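Local coordinates for uncharacterized protein (Borrelia turicatae, PDB 5VJ4), which is of unknown function but is probably a surface lipoprotein that binds lipid, encoded by a gene differentially regulated during the tick-mammal transmission cycle, at residues K151-K154 with P155-L159. Residues are numbered along the deposited sequence; the frame is centred on the assembly and turned at random.
Sequences KIIK and PTVSL
With chi1 at -61°, Thr156 turns OG1 back beside its own backbone N and anti to its carbonyl carbon, so that the hydroxyl reaches the carbonyl of Ile152 one turn earlier. Ile153, at a chi1 of -51°, places CG2 anti to its backbone N, and there this methyl meets CG2 of Val157, the branch lying beside that residue's own N, at 3.7 Å, the two side chains running side by side and pointing the same way. The hydroxyl OG1 of Thr156 donates to Ile152 O at 2.9 Å, while Thr156 N gives the same oxygen a longer bond of 3.3 Å. The two donors come from opposite faces of the carbonyl plane, each tilted moderately out of it, and share one acceptor. A proline inside a helix has no N-H to offer the carbonyl four residues back, and its ring presses on the preceding turn, so such helices tend to kink there. Helix 145-171 is a case of it: the N of Pro155 makes no bond to the turn before, and its ring lies against that turn, CG 3.3 Å from Lys151 O. A wider pi-type turn spans 151-153 just ahead of the proline, and beyond it regular i to i+4 bonding resumes. Val157 N binds Ile153 O at 2.8 Å, and Ser158 N reaches Lys154 O at 2.9 Å in an almost straight bond, with an N-H...O angle of 173°. The buried side chains of Ile152 and Thr156 both touch Phe210 of helix 207-214 and Ile127 of helix 118-128, placing the kink among packed helices of this all-helical protein, whereas Lys154, its chain extended beyond CG, is exposed.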
loop_
_atom_site.group_PDB
_atom_site.type_symbol
_atom_site.label_atom_id
_atom_site.label_comp_id
_atom_site.label_asym_id
_atom_site.label_seq_id
_atom_site.Cartn_x
_atom_site.Cartn_y
_atom_site.Cartn_z
ATOM N N LYS A 151 3.429 0.153 30.628
ATOM C CA LYS A 151 2.816 0.435 29.333
ATOM C C LYS A 151 3.725 0.234 28.150
ATOM O O LYS A 151 3.242 -0.003 27.055
ATOM C CB LYS A 151 2.289 1.855 29.306
ATOM C CG LYS A 151 1.228 2.113 30.376
ATOM C CD LYS A 151 -0.016 1.241 30.218
ATOM C CE LYS A 151 -1.240 1.967 30.764
ATOM N NZ LYS A 151 -2.480 1.147 30.705
ATOM N N ILE A 152 5.038 0.340 28.347
ATOM C CA ILE A 152 5.944 0.092 27.242
ATOM C C ILE A 152 6.562 -1.286 27.312
ATOM O O ILE A 152 6.430 -2.088 26.369
ATOM C CB ILE A 152 7.018 1.171 27.099
ATOM C CG1 ILE A 152 6.383 2.561 27.055
ATOM C CG2 ILE A 152 7.874 0.917 25.863
ATOM C CD1 ILE A 152 5.317 2.709 25.995
ATOM N N ILE A 153 7.197 -1.583 28.434
ATOM C CA ILE A 153 8.051 -2.763 28.471
ATOM C C ILE A 153 7.247 -4.070 28.581
ATOM O O ILE A 153 7.424 -4.973 27.768
ATOM C CB ILE A 153 9.157 -2.638 29.535
ATOM C CG1 ILE A 153 9.883 -1.301 29.346
ATOM C CG2 ILE A 153 10.082 -3.838 29.453
ATOM C CD1 ILE A 153 11.307 -1.244 29.803
ATOM N N LYS A 154 6.345 -4.149 29.555
ATOM C CA LYS A 154 5.527 -5.359 29.748
ATOM C C LYS A 154 4.793 -5.798 28.473
ATOM O O LYS A 154 4.977 -6.959 28.056
ATOM C CB LYS A 154 4.582 -5.232 30.950
ATOM C CG LYS A 154 5.210 -5.566 32.303
ATOM C CD LYS A 154 4.178 -5.417 33.423
ATOM C CE LYS A 154 4.704 -5.839 34.790
ATOM N NZ LYS A 154 3.791 -5.357 35.866
ATOM N N PRO A 155 4.030 -4.880 27.815
ATOM C CA PRO A 155 3.363 -5.276 26.553
ATOM C C PRO A 155 4.333 -5.738 25.485
ATOM O O PRO A 155 4.097 -6.784 24.859
ATOM C CB PRO A 155 2.655 -4.005 26.097
ATOM C CG PRO A 155 2.463 -3.233 27.350
ATOM C CD PRO A 155 3.719 -3.480 28.140
ATOM N N THR A 156 5.433 -5.005 25.307
ATOM C CA THR A 156 6.393 -5.387 24.277
ATOM C C THR A 156 6.976 -6.754 24.567
ATOM O O THR A 156 7.121 -7.599 23.659
ATOM C CB THR A 156 7.484 -4.339 24.094
ATOM O OG1 THR A 156 6.870 -3.105 23.696
ATOM C CG2 THR A 156 8.410 -4.750 22.998
ATOM N N VAL A 157 7.291 -6.987 25.838
ATOM C CA VAL A 157 7.987 -8.216 26.207
ATOM C C VAL A 157 7.070 -9.404 25.997
ATOM O O VAL A 157 7.499 -10.434 25.459
ATOM C CB VAL A 157 8.578 -8.159 27.627
ATOM C CG1 VAL A 157 9.145 -9.515 28.012
ATOM C CG2 VAL A 157 9.697 -7.117 27.688
ATOM N N SER A 158 5.807 -9.240 26.385
ATOM C CA SER A 158 4.789 -10.240 26.084
ATOM C C SER A 158 4.738 -10.515 24.559
ATOM O O SER A 158 4.841 -11.673 24.090
ATOM C CB SER A 158 3.438 -9.796 26.645
ATOM O OG SER A 158 2.407 -10.259 25.801
ATOM N N LEU A 159 4.628 -9.444 23.784
ATOM C CA LEU A 159 4.668 -9.593 22.342
ATOM C C LEU A 159 5.883 -10.383 21.841
ATOM O O LEU A 159 5.757 -11.223 20.945
ATOM C CB LEU A 159 4.614 -8.236 21.650
ATOM C CG LEU A 159 4.526 -8.327 20.130
ATOM C CD1 LEU A 159 3.346 -9.219 19.723
ATOM C CD2 LEU A 159 4.382 -6.938 19.558
#